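Local coordinates for protein probable ATP-dependent kinase TDA10 (Saccharomyces cerevisiae, PDB 1ODF) that probably acts as an ATP-dependent kinase whose substrate is not yet known, in a fold closely resembling that of E. coli pantothenate kinase, at residues G61-G66 / P152-I157; K88-L93 / M182-A187; V126-Y131 / Q147-P152; N175-G180 / S251-L256. One frame throughout, in Å; residues are numbered along the deposited sequence.

Contact 1 of 4, residues G61-G66 / P152-I157; sequences GEKSIG and PVDIFI
Lys63 lays its aliphatic chain across the carboxylate of Asp154 at about a right angle, with Lys63 CD 3.6 Å from Asp154 CG. A bend at chi2 (-70°) carries the ammonium to the same end as Asp154 OD1. The gap is too wide for a salt bridge, but a water that accepts from Lys63 NZ also donates weakly to Asp154 OD1. The other oxygen is held more firmly: Asp154 OD2 takes the Ser64 amide on its anti lone pair, with Ser64 N 2.7 Å from Asp154 OD2 and nearly straight at 173°. Putting an alanine in place of Asp154 would probably leave Ser64 N without this acceptor and Lys63 without its nearby negative charge. Ser64 O receives both Asp154 N and Ile155 N, and from there a parallel ladder runs on: Gly66 N reaches Ile155 O at 2.8 Å and Ile157 N returns to Gly66 O. Side by side on one face, Ile65 CD1 rests 3.7 Å from Ile155 CB, both side chains facing helix 44-59. Carboxylate-to-amide bonding and a weaker water link thus hold the loop end, backbone ladder and apolar packing the edge of this P-loop kinase sheet.

Contact 2 of 4, residues K88-L93 / M182-A187; sequences KNNKLL and MVDVNA
Asn90 and Asp184 run antiparallel alongside one another, their amide and carboxylate planes turned 52° apart. Asn90 ND2 donates to the anti lone pair of Asp184 OD2 at 3.2 Å, and that oxygen lies close to the plane of the amide. With CG anti to the backbone N (chi1 -169°), the Asn90 amide is carried toward the start of the helix, and ND2 has a further, stronger partner in O of Asp181, just before it. Its OD1 turns back to its own loop and accepts weakly from Leu92 N and Leu93 N. A leucine in place of Asn90 would probably leave Asp184 OD2 and the Asp181 carbonyl without this donor, and the turn through Leu93 less firmly fixed. The apolar half lies next to this. Leu92 and Met182 meet at a slant, Leu92 CD1 lying 3.6 Å from Met182 SD. The first bond of the Met182 side chain leads away from the loop, and the bend at chi2 (-51°) brings the sulfur back. Leu93 meets Asp184 at about a right angle, CD1 to the Asp184 CB, while its CD2 and Leu92 CD1 both come near Val185 CG2. Met182 also touches Pro250, Ser251 and Tyr255 of helix 249-262. The whole is a loop packed on the first turn of a helix: the segment after helix 77-86 joins the N-terminal end of helix 182-195 by one amide and a small apolar patch.

Contact 3 of 4, residues V126-Y131 / Q147-P152; sequences VVLPKY and QKIKLP
Gln147, Val126 and Leu128 carry most of the interface in this antiparallel ladder, in which strand 147-150 forms one edge of a three-stranded sheet and strand 125-132 its middle. The axes of 126-128 and 147-150 approach to 4.7 Å, and two hydrogen-bonded pairs frame the non-hydrogen-bonded pair Val127 and Lys148. In the first, Leu128 N gives to Gln147 O and Gln147 N returns to Leu128 O at 2.7 Å. In the second, Ile149 N donates to Val126 O at 3.0 Å. Gln147 and Leu128 point the same way and lie side by side, Gln147 CG resting 3.6 Å from Leu128 CB. The Gln147 chain starts between its backbone N and carbonyl carbon (chi1 70°) and then extends, which brings NE2 alongside Leu128 CB and CD2. Leu128 turns its CD1 to Ile149 CD1, 3.8 Å away, and Leu128 and Ile149 both meet the ring of Phe156 in strand 155-160. Val126, on the same face, sets CG1 3.9 Å from Ile149 CB, and packs on Thr113 of helix 104-114. The face bearing Val126, Leu128 and Ile149 thus packs on that helix and on strand 155-160. Lys130, whose CE and NZ come near Gln147 NE2, is held by a salt bridge to Asp72. Besides the Tyr67 carbonyl O, Gln147 NE2 donates to a water, 2.7 Å away, that itself donates to Pro129 O.

Contact 4 of 4, residues N175-G180 / S251-L256; sequences NDLLTG and SYKLYL
Leu254 reaches Asn175, Leu177 and Leu178 from a non-rotameric first torsion, -127°, which falls away from any staggered position. Its two methyls reach different partners. Leu254 CD2 goes to the amide of Asn175, 3.7 Å from ND2, while Leu254 CD1 goes to Leu178, 3.9 Å from its CD1. Between them, Leu177 CB sits 3.9 Å from Leu254 CG, so three residues of the loop touch this leucine. Its own CB lies over the centre of the Tyr255 ring face, which packs that side as well. Leu177 continues along the helix surface, where its CD1 lies 3.6 Å from the carbonyl O of Lys253 and its CD2 approaches Lys253 CB, the two side chains at about a right angle; the extended lysine chain then leads away. The segments thus meet entirely by van der Waals packing. Asn175 makes its bonds within the loop itself. Its OD1 accepts from Leu178 N at 3.0 Å, an Asx motif in which the donor stands 46° above the carbonyl plane, and it takes Leu177 N weakly too. Leu178 is the centre of an inverse gamma turn, and its side chain touches Ile168, Ile172 and Asn186, the last in helix 182-195. On helix 249-262, Tyr255 OH bonds to that same Asn186, and Tyr252 OH bonds to Gln40 of the predicted ATP-binding loop. The loop after strand 155-160 therefore packs on helix 249-262 just before the chain enters helix 182-195, which itself lies against both.

From the N terminus, strand 65-69 opens the first loop, which contact 1 closes when strand 155-160 pairs with it. Contact 3 falls wholly within that loop, and the two share Pro152, with Ser64 OG bonding to Lys150 O and Gly66 packing on Ile149, so the small antiparallel sheet is tied to the edge of the central one. Contact 2 opens at residues 88-93, inside the same loop, and closes beyond it at helix 182-195, so it crosses contact 1 while enclosing contact 3. Contact 4 crosses contact 2, joining residues 175-180 to helix 249-262; Val183 packing against Leu178 links them. The pairs 1 and 3, and 2 and 4, hold different ends of the molecule.

Contact 1 of 4, residues G61-G66 / P152-I157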
loop_
_atom_site.group_PDB
_atom_site.type_symbol
_atom_site.label_atom_id
_atom_site.label_comp_id
_atom_site.label_asym_id
_atom_site.label_seq_id
_atom_site.Cartn_x
_atom_site.Cartn_y
_atom_site.Cartn_z
ATOM N N GLY A 61 -19.739 -16.391 -4.903
ATOM C CA GLY A 61 -20.333 -16.864 -3.660
ATOM C C GLY A 61 -19.691 -18.011 -2.894
ATOM O O GLY A 61 -20.189 -18.390 -1.835
ATOM N N GLU A 62 -18.599 -18.568 -3.400
ATOM C CA GLU A 62 -17.952 -19.676 -2.708
ATOM C C GLU A 62 -16.828 -19.216 -1.778
ATOM O O GLU A 62 -16.308 -20.003 -0.981
ATOM C CB GLU A 62 -17.408 -20.672 -3.727
ATOM C CG GLU A 62 -18.481 -21.317 -4.598
ATOM C CD GLU A 62 -19.528 -22.047 -3.780
ATOM O OE1 GLU A 62 -19.140 -22.828 -2.885
ATOM O OE2 GLU A 62 -20.738 -21.846 -4.035
ATOM N N LYS A 63 -16.470 -17.939 -1.873
ATOM C CA LYS A 63 -15.398 -17.376 -1.057
ATOM C C LYS A 63 -15.686 -15.924 -0.673
ATOM O O LYS A 63 -16.305 -15.188 -1.439
ATOM C CB LYS A 63 -14.069 -17.435 -1.830
ATOM C CG LYS A 63 -13.567 -18.839 -2.151
ATOM C CD LYS A 63 -13.105 -19.571 -0.888
ATOM C CE LYS A 63 -12.550 -20.948 -1.233
ATOM N NZ LYS A 63 -12.078 -21.677 -0.026
ATOM N N SER A 64 -15.233 -15.517 0.511
ATOM C CA SER A 64 -15.415 -14.140 0.973
ATOM C C SER A 64 -14.170 -13.331 0.591
ATOM O O SER A 64 -13.070 -13.603 1.077
ATOM C CB SER A 64 -15.605 -14.101 2.494
ATOM O OG SER A 64 -15.683 -12.761 2.954
ATOM N N ILE A 65 -14.350 -12.336 -0.272
ATOM C CA ILE A 65 -13.238 -11.507 -0.734
ATOM C C ILE A 65 -13.267 -10.090 -0.161
ATOM O O ILE A 65 -14.247 -9.371 -0.311
ATOM C CB ILE A 65 -13.235 -11.376 -2.284
ATOM C CG1 ILE A 65 -13.424 -12.751 -2.941
ATOM C CG2 ILE A 65 -11.925 -10.736 -2.751
ATOM C CD1 ILE A 65 -12.312 -13.746 -2.665
ATOM N N GLY A 66 -12.178 -9.689 0.483
ATOM C CA GLY A 66 -12.098 -8.352 1.045
ATOM C C GLY A 66 -11.057 -7.499 0.332
ATOM O O GLY A 66 -10.078 -8.011 -0.223
ATOM N N PRO A 152 -16.105 -15.745 7.836
ATOM C CA PRO A 152 -14.658 -15.508 7.809
ATOM C C PRO A 152 -14.192 -14.983 6.441
ATOM O O PRO A 152 -14.852 -15.191 5.425
ATOM C CB PRO A 152 -14.088 -16.887 8.124
ATOM C CG PRO A 152 -15.069 -17.796 7.440
ATOM C CD PRO A 152 -16.405 -17.187 7.837
ATOM N N VAL A 153 -13.058 -14.296 6.421
ATOM C CA VAL A 153 -12.529 -13.767 5.172
ATOM C C VAL A 153 -11.590 -14.799 4.552
ATOM O O VAL A 153 -10.681 -15.299 5.214
ATOM C CB VAL A 153 -11.756 -12.460 5.402
ATOM C CG1 VAL A 153 -11.338 -11.857 4.060
ATOM C CG2 VAL A 153 -12.619 -11.488 6.190
ATOM N N ASP A 154 -11.830 -15.123 3.285
ATOM C CA ASP A 154 -11.008 -16.092 2.576
ATOM C C ASP A 154 -9.798 -15.447 1.889
ATOM O O ASP A 154 -8.689 -15.970 1.952
ATOM C CB ASP A 154 -11.876 -16.836 1.556
ATOM C CG ASP A 154 -12.936 -17.714 2.228
ATOM O OD1 ASP A 154 -12.556 -18.726 2.856
ATOM O OD2 ASP A 154 -14.138 -17.384 2.133
ATOM N N ILE A 155 -10.018 -14.313 1.236
ATOM C CA ILE A 155 -8.946 -13.597 0.556
ATOM C C ILE A 155 -9.044 -12.117 0.890
ATOM O O ILE A 155 -10.100 -11.511 0.733
ATOM C CB ILE A 155 -9.031 -13.765 -0.989
ATOM C CG1 ILE A 155 -8.776 -15.229 -1.360
ATOM C CG2 ILE A 155 -8.017 -12.844 -1.688
ATOM C CD1 ILE A 155 -8.950 -15.524 -2.827
ATOM N N PHE A 156 -7.949 -11.545 1.377
ATOM C CA PHE A 156 -7.947 -10.131 1.697
ATOM C C PHE A 156 -6.872 -9.399 0.913
ATOM O O PHE A 156 -5.675 -9.671 1.039
ATOM C CB PHE A 156 -7.747 -9.893 3.195
ATOM C CG PHE A 156 -7.989 -8.476 3.596
ATOM C CD1 PHE A 156 -7.037 -7.490 3.333
ATOM C CD2 PHE A 156 -9.210 -8.098 4.159
ATOM C CE1 PHE A 156 -7.300 -6.151 3.618
ATOM C CE2 PHE A 156 -9.482 -6.749 4.450
ATOM C CZ PHE A 156 -8.527 -5.781 4.178
ATOM N N ILE A 157 -7.330 -8.453 0.108
ATOM C CA ILE A 157 -6.467 -7.655 -0.741
ATOM C C ILE A 157 -6.181 -6.308 -0.098
ATOM O O ILE A 157 -7.100 -5.549 0.195
ATOM C CB ILE A 157 -7.139 -7.429 -2.122
ATOM C CG1 ILE A 157 -7.459 -8.783 -2.759
ATOM C CG2 ILE A 157 -6.238 -6.606 -3.030
ATOM C CD1 ILE A 157 -8.167 -8.682 -4.092
HETATM O O HOH W 1 -14.202 -21.565 1.931
#

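Contact 2 of 4, residues K88-L93 / M182-A187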
loop_
_atom_site.group_PDB
_atom_site.type_symbol
_atom_site.label_atom_id
_atom_site.label_comp_id
_atom_site.label_asym_id
_atom_site.label_seq_id
_atom_site.Cartn_x
_atom_site.Cartn_y
_atom_site.Cartn_z
ATOM N N LYS A 88 5.432 18.448 15.884
ATOM C CA LYS A 88 5.434 19.801 15.335
ATOM C C LYS A 88 6.637 20.178 14.470
ATOM O O LYS A 88 6.512 20.981 13.541
ATOM C CB LYS A 88 5.284 20.811 16.482
ATOM C CG LYS A 88 6.389 20.728 17.538
ATOM C CD LYS A 88 5.997 21.427 18.843
ATOM C CE LYS A 88 5.695 22.907 18.643
ATOM N NZ LYS A 88 5.324 23.583 19.921
ATOM N N ASN A 89 7.796 19.594 14.753
ATOM C CA ASN A 89 8.993 19.930 13.992
ATOM C C ASN A 89 9.348 18.966 12.876
ATOM O O ASN A 89 10.345 19.158 12.177
ATOM C CB ASN A 89 10.170 20.087 14.949
ATOM C CG ASN A 89 9.915 21.156 15.994
ATOM O OD1 ASN A 89 9.681 22.325 15.659
ATOM N ND2 ASN A 89 9.945 20.764 17.266
ATOM N N ASN A 90 8.535 17.932 12.704
ATOM C CA ASN A 90 8.773 16.957 11.649
ATOM C C ASN A 90 7.860 17.334 10.481
ATOM O O ASN A 90 6.647 17.124 10.536
ATOM C CB ASN A 90 8.447 15.547 12.152
ATOM C CG ASN A 90 8.909 14.469 11.200
ATOM O OD1 ASN A 90 8.542 14.470 10.027
ATOM N ND2 ASN A 90 9.721 13.539 11.697
ATOM N N LYS A 91 8.441 17.897 9.429
ATOM C CA LYS A 91 7.648 18.315 8.281
ATOM C C LYS A 91 7.022 17.160 7.504
ATOM O O LYS A 91 5.988 17.330 6.855
ATOM C CB LYS A 91 8.491 19.192 7.346
ATOM C CG LYS A 91 8.749 20.594 7.894
ATOM C CD LYS A 91 9.283 21.570 6.836
ATOM C CE LYS A 91 10.788 21.448 6.616
ATOM N NZ LYS A 91 11.184 20.135 6.044
ATOM N N LEU A 92 7.636 15.983 7.576
ATOM C CA LEU A 92 7.114 14.818 6.869
ATOM C C LEU A 92 5.837 14.256 7.505
ATOM O O LEU A 92 5.064 13.547 6.851
ATOM C CB LEU A 92 8.183 13.725 6.807
ATOM C CG LEU A 92 9.466 14.100 6.062
ATOM C CD1 LEU A 92 10.430 12.936 6.102
ATOM C CD2 LEU A 92 9.143 14.470 4.627
ATOM N N LEU A 93 5.606 14.579 8.776
ATOM C CA LEU A 93 4.428 14.075 9.469
ATOM C C LEU A 93 3.275 15.062 9.534
ATOM O O LEU A 93 2.204 14.746 10.065
ATOM C CB LEU A 93 4.806 13.616 10.880
ATOM C CG LEU A 93 5.637 12.329 10.902
ATOM C CD1 LEU A 93 5.989 11.974 12.336
ATOM C CD2 LEU A 93 4.844 11.188 10.230
ATOM N N MET A 182 13.025 11.669 8.975
ATOM C CA MET A 182 12.889 10.256 8.638
ATOM C C MET A 182 13.067 9.333 9.824
ATOM O O MET A 182 12.628 8.189 9.793
ATOM C CB MET A 182 13.875 9.854 7.539
ATOM C CG MET A 182 13.401 10.197 6.139
ATOM S SD MET A 182 11.720 9.595 5.809
ATOM C CE MET A 182 11.999 7.778 5.707
ATOM N N VAL A 183 13.710 9.831 10.868
ATOM C CA VAL A 183 13.944 9.034 12.059
ATOM C C VAL A 183 12.630 8.539 12.653
ATOM O O VAL A 183 12.488 7.353 12.955
ATOM C CB VAL A 183 14.727 9.852 13.105
ATOM C CG1 VAL A 183 14.736 9.135 14.454
ATOM C CG2 VAL A 183 16.151 10.069 12.604
ATOM N N ASP A 184 11.669 9.443 12.813
ATOM C CA ASP A 184 10.372 9.068 13.363
ATOM C C ASP A 184 9.577 8.230 12.357
ATOM O O ASP A 184 8.894 7.277 12.731
ATOM C CB ASP A 184 9.559 10.314 13.737
ATOM C CG ASP A 184 10.210 11.137 14.839
ATOM O OD1 ASP A 184 10.409 10.607 15.958
ATOM O OD2 ASP A 184 10.520 12.321 14.584
ATOM N N VAL A 185 9.665 8.584 11.079
ATOM C CA VAL A 185 8.938 7.845 10.056
ATOM C C VAL A 185 9.345 6.380 10.128
ATOM O O VAL A 185 8.490 5.490 10.163
ATOM C CB VAL A 185 9.222 8.407 8.641
ATOM C CG1 VAL A 185 8.479 7.588 7.588
ATOM C CG2 VAL A 185 8.779 9.863 8.570
ATOM N N ASN A 186 10.654 6.147 10.167
ATOM C CA ASN A 186 11.216 4.805 10.258
ATOM C C ASN A 186 10.652 4.060 11.472
ATOM O O ASN A 186 10.348 2.874 11.387
ATOM C CB ASN A 186 12.743 4.886 10.366
ATOM C CG ASN A 186 13.393 3.522 10.470
ATOM O OD1 ASN A 186 13.376 2.737 9.519
ATOM N ND2 ASN A 186 13.965 3.228 11.630
ATOM N N ALA A 187 10.514 4.754 12.600
ATOM C CA ALA A 187 9.979 4.131 13.811
ATOM C C ALA A 187 8.520 3.771 13.595
ATOM O O ALA A 187 8.053 2.706 14.016
ATOM C CB ALA A 187 10.105 5.072 14.992
#

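Contact 3 of 4, residues V126-Y131 / Q147-P152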
loop_
_atom_site.group_PDB
_atom_site.type_symbol
_atom_site.label_atom_id
_atom_site.label_comp_id
_atom_site.label_asym_id
_atom_site.label_seq_id
_atom_site.Cartn_x
_atom_site.Cartn_y
_atom_site.Cartn_z
ATOM N N VAL A 126 -17.188 -7.770 9.498
ATOM C CA VAL A 126 -16.192 -6.950 10.177
ATOM C C VAL A 126 -16.272 -5.616 9.458
ATOM O O VAL A 126 -16.442 -5.575 8.239
ATOM C CB VAL A 126 -14.752 -7.523 10.039
ATOM C CG1 VAL A 126 -14.372 -7.676 8.567
ATOM C CG2 VAL A 126 -13.765 -6.609 10.746
ATOM N N VAL A 127 -16.175 -4.528 10.204
ATOM C CA VAL A 127 -16.256 -3.218 9.588
ATOM C C VAL A 127 -14.894 -2.575 9.389
ATOM O O VAL A 127 -14.089 -2.485 10.317
ATOM C CB VAL A 127 -17.149 -2.267 10.417
ATOM C CG1 VAL A 127 -17.116 -0.867 9.824
ATOM C CG2 VAL A 127 -18.582 -2.787 10.425
ATOM N N LEU A 128 -14.642 -2.142 8.159
ATOM C CA LEU A 128 -13.395 -1.470 7.813
ATOM C C LEU A 128 -13.716 -0.017 7.474
ATOM O O LEU A 128 -14.778 0.286 6.924
ATOM C CB LEU A 128 -12.717 -2.152 6.624
ATOM C CG LEU A 128 -11.896 -3.400 6.975
ATOM C CD1 LEU A 128 -12.821 -4.569 7.309
ATOM C CD2 LEU A 128 -10.992 -3.741 5.801
ATOM N N PRO A 129 -12.803 0.906 7.808
ATOM C CA PRO A 129 -13.030 2.324 7.528
ATOM C C PRO A 129 -12.890 2.727 6.070
ATOM O O PRO A 129 -12.317 2.007 5.247
ATOM C CB PRO A 129 -11.991 3.011 8.400
ATOM C CG PRO A 129 -10.841 2.065 8.320
ATOM C CD PRO A 129 -11.516 0.711 8.497
ATOM N N LYS A 130 -13.442 3.893 5.768
ATOM C CA LYS A 130 -13.370 4.488 4.445
ATOM C C LYS A 130 -12.972 5.935 4.690
ATOM O O LYS A 130 -13.336 6.528 5.708
ATOM C CB LYS A 130 -14.715 4.385 3.725
ATOM C CG LYS A 130 -14.915 3.040 3.031
ATOM C CD LYS A 130 -13.764 2.744 2.055
ATOM C CE LYS A 130 -13.909 1.370 1.399
ATOM N NZ LYS A 130 -12.717 0.981 0.567
ATOM N N TYR A 131 -12.209 6.505 3.774
ATOM C CA TYR A 131 -11.742 7.868 3.960
ATOM C C TYR A 131 -12.321 8.800 2.906
ATOM O O TYR A 131 -12.721 8.361 1.830
ATOM C CB TYR A 131 -10.208 7.880 3.898
ATOM C CG TYR A 131 -9.549 9.120 4.452
ATOM C CD1 TYR A 131 -9.454 9.330 5.829
ATOM C CD2 TYR A 131 -8.995 10.076 3.601
ATOM C CE1 TYR A 131 -8.820 10.457 6.343
ATOM C CE2 TYR A 131 -8.359 11.203 4.104
ATOM C CZ TYR A 131 -8.273 11.386 5.473
ATOM O OH TYR A 131 -7.613 12.487 5.966
ATOM N N GLN A 147 -17.011 0.139 5.340
ATOM C CA GLN A 147 -17.472 -0.998 4.553
ATOM C C GLN A 147 -17.574 -2.217 5.456
ATOM O O GLN A 147 -16.932 -2.279 6.505
ATOM C CB GLN A 147 -16.474 -1.301 3.432
ATOM C CG GLN A 147 -15.152 -1.881 3.956
ATOM C CD GLN A 147 -14.322 -2.580 2.882
ATOM O OE1 GLN A 147 -14.831 -3.420 2.128
ATOM N NE2 GLN A 147 -13.035 -2.248 2.822
ATOM N N LYS A 148 -18.377 -3.190 5.046
ATOM C CA LYS A 148 -18.529 -4.417 5.820
ATOM C C LYS A 148 -18.138 -5.635 4.994
ATOM O O LYS A 148 -18.546 -5.780 3.844
ATOM C CB LYS A 148 -19.966 -4.570 6.333
ATOM C CG LYS A 148 -20.194 -3.899 7.676
ATOM C CD LYS A 148 -21.497 -4.346 8.340
ATOM C CE LYS A 148 -22.725 -3.759 7.663
ATOM N NZ LYS A 148 -23.958 -4.030 8.458
ATOM N N ILE A 149 -17.336 -6.509 5.585
ATOM C CA ILE A 149 -16.897 -7.711 4.893
ATOM C C ILE A 149 -17.392 -8.950 5.631
ATOM O O ILE A 149 -17.356 -8.997 6.860
ATOM C CB ILE A 149 -15.352 -7.739 4.782
ATOM C CG1 ILE A 149 -14.872 -6.481 4.040
ATOM C CG2 ILE A 149 -14.900 -9.001 4.040
ATOM C CD1 ILE A 149 -13.367 -6.339 3.948
ATOM N N LYS A 150 -17.859 -9.946 4.878
ATOM C CA LYS A 150 -18.368 -11.182 5.472
ATOM C C LYS A 150 -17.274 -12.042 6.096
ATOM O O LYS A 150 -16.243 -12.298 5.475
ATOM C CB LYS A 150 -19.110 -12.023 4.425
ATOM C CG LYS A 150 -20.317 -11.346 3.789
ATOM C CD LYS A 150 -20.982 -12.258 2.758
ATOM C CE LYS A 150 -22.095 -11.539 1.996
ATOM N NZ LYS A 150 -21.571 -10.428 1.148
ATOM N N LEU A 151 -17.506 -12.484 7.327
ATOM C CA LEU A 151 -16.568 -13.344 8.032
ATOM C C LEU A 151 -17.044 -14.796 7.934
ATOM O O LEU A 151 -18.243 -15.071 7.910
ATOM C CB LEU A 151 -16.467 -12.943 9.505
ATOM C CG LEU A 151 -15.704 -11.666 9.873
ATOM C CD1 LEU A 151 -14.224 -11.818 9.539
ATOM C CD2 LEU A 151 -16.293 -10.501 9.122
ATOM N N PRO A 152 -16.105 -15.745 7.836
ATOM C CA PRO A 152 -14.658 -15.508 7.809
ATOM C C PRO A 152 -14.192 -14.983 6.441
ATOM O O PRO A 152 -14.852 -15.191 5.425
ATOM C CB PRO A 152 -14.088 -16.887 8.124
ATOM C CG PRO A 152 -15.069 -17.796 7.440
ATOM C CD PRO A 152 -16.405 -17.187 7.837
HETATM O O HOH W 2 -11.460 -0.321 3.936
#

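Contact 4 of 4, residues N175-G180 / S251-L256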
loop_
_atom_site.group_PDB
_atom_site.type_symbol
_atom_site.label_atom_id
_atom_site.label_comp_id
_atom_site.label_asym_id
_atom_site.label_seq_id
_atom_site.Cartn_x
_atom_site.Cartn_y
_atom_site.Cartn_z
ATOM N N ASN A 175 23.412 5.657 9.096
ATOM C CA ASN A 175 22.785 5.729 7.778
ATOM C C ASN A 175 22.470 7.183 7.420
ATOM O O ASN A 175 21.633 7.826 8.057
ATOM C CB ASN A 175 21.500 4.904 7.752
ATOM C CG ASN A 175 20.918 4.790 6.359
ATOM O OD1 ASN A 175 20.698 5.796 5.680
ATOM N ND2 ASN A 175 20.668 3.560 5.923
ATOM N N ASP A 176 23.139 7.688 6.391
ATOM C CA ASP A 176 22.965 9.070 5.953
ATOM C C ASP A 176 21.539 9.408 5.523
ATOM O O ASP A 176 21.049 10.511 5.783
ATOM C CB ASP A 176 23.937 9.366 4.813
ATOM C CG ASP A 176 25.331 8.837 5.095
ATOM O OD1 ASP A 176 25.901 9.194 6.151
ATOM O OD2 ASP A 176 25.849 8.061 4.263
ATOM N N LEU A 177 20.878 8.459 4.864
ATOM C CA LEU A 177 19.505 8.653 4.401
ATOM C C LEU A 177 18.539 8.713 5.590
ATOM O O LEU A 177 17.507 9.393 5.548
ATOM C CB LEU A 177 19.111 7.511 3.454
ATOM C CG LEU A 177 19.876 7.458 2.126
ATOM C CD1 LEU A 177 19.665 6.120 1.441
ATOM C CD2 LEU A 177 19.412 8.603 1.237
ATOM N N LEU A 178 18.891 8.003 6.656
ATOM C CA LEU A 178 18.060 7.968 7.842
ATOM C C LEU A 178 18.428 9.079 8.809
ATOM O O LEU A 178 19.216 8.886 9.733
ATOM C CB LEU A 178 18.182 6.610 8.535
ATOM C CG LEU A 178 17.277 6.444 9.756
ATOM C CD1 LEU A 178 15.839 6.795 9.385
ATOM C CD2 LEU A 178 17.379 5.019 10.274
ATOM N N THR A 179 17.853 10.250 8.591
ATOM C CA THR A 179 18.127 11.376 9.459
ATOM C C THR A 179 16.927 12.301 9.530
ATOM O O THR A 179 15.905 12.065 8.885
ATOM C CB THR A 179 19.318 12.181 8.948
ATOM O OG1 THR A 179 19.651 13.192 9.906
ATOM C CG2 THR A 179 18.972 12.839 7.609
ATOM N N GLY A 180 17.067 13.358 10.322
ATOM C CA GLY A 180 16.002 14.328 10.465
ATOM C C GLY A 180 14.621 13.746 10.675
ATOM O O GLY A 180 14.409 12.889 11.538
ATOM N N SER A 251 11.696 8.153 1.721
ATOM C CA SER A 251 11.266 6.782 1.983
ATOM C C SER A 251 11.697 5.855 0.852
ATOM O O SER A 251 12.221 4.773 1.091
ATOM C CB SER A 251 9.750 6.725 2.140
ATOM O OG SER A 251 9.354 7.386 3.322
ATOM N N TYR A 252 11.467 6.290 -0.383
ATOM C CA TYR A 252 11.837 5.503 -1.553
ATOM C C TYR A 252 13.326 5.187 -1.538
ATOM O O TYR A 252 13.721 4.026 -1.659
ATOM C CB TYR A 252 11.477 6.260 -2.846
ATOM C CG TYR A 252 10.004 6.222 -3.194
ATOM C CD1 TYR A 252 9.314 7.386 -3.546
ATOM C CD2 TYR A 252 9.291 5.021 -3.156
ATOM C CE1 TYR A 252 7.946 7.349 -3.845
ATOM C CE2 TYR A 252 7.925 4.977 -3.454
ATOM C CZ TYR A 252 7.259 6.140 -3.794
ATOM O OH TYR A 252 5.902 6.090 -4.058
ATOM N N LYS A 253 14.141 6.225 -1.374
ATOM C CA LYS A 253 15.590 6.071 -1.348
ATOM C C LYS A 253 16.068 5.148 -0.229
ATOM O O LYS A 253 17.033 4.409 -0.399
ATOM C CB LYS A 253 16.272 7.433 -1.184
ATOM C CG LYS A 253 15.990 8.425 -2.291
ATOM C CD LYS A 253 16.739 9.733 -2.050
ATOM C CE LYS A 253 16.527 10.714 -3.199
ATOM N NZ LYS A 253 17.371 11.951 -3.065
ATOM N N LEU A 254 15.399 5.201 0.917
ATOM C CA LEU A 254 15.789 4.369 2.042
ATOM C C LEU A 254 15.367 2.895 1.964
ATOM O O LEU A 254 16.188 2.013 2.193
ATOM C CB LEU A 254 15.234 4.949 3.345
ATOM C CG LEU A 254 16.212 5.196 4.502
ATOM C CD1 LEU A 254 15.428 5.237 5.803
ATOM C CD2 LEU A 254 17.271 4.106 4.558
ATOM N N TYR A 255 14.103 2.634 1.617
ATOM C CA TYR A 255 13.576 1.266 1.611
ATOM C C TYR A 255 13.322 0.515 0.312
ATOM O O TYR A 255 13.351 -0.715 0.306
ATOM C CB TYR A 255 12.261 1.226 2.396
ATOM C CG TYR A 255 12.252 2.024 3.681
ATOM C CD1 TYR A 255 11.509 3.201 3.790
ATOM C CD2 TYR A 255 12.944 1.575 4.803
ATOM C CE1 TYR A 255 11.449 3.909 4.998
ATOM C CE2 TYR A 255 12.892 2.267 6.014
ATOM C CZ TYR A 255 12.144 3.430 6.106
ATOM O OH TYR A 255 12.082 4.093 7.309
ATOM N N LEU A 256 13.059 1.225 -0.778
ATOM C CA LEU A 256 12.728 0.559 -2.035
ATOM C C LEU A 256 13.672 -0.543 -2.499
ATOM O O LEU A 256 13.229 -1.598 -2.951
ATOM C CB LEU A 256 12.551 1.582 -3.163
ATOM C CG LEU A 256 11.960 0.973 -4.450
ATOM C CD1 LEU A 256 10.548 0.430 -4.162
ATOM C CD2 LEU A 256 11.908 2.013 -5.561
#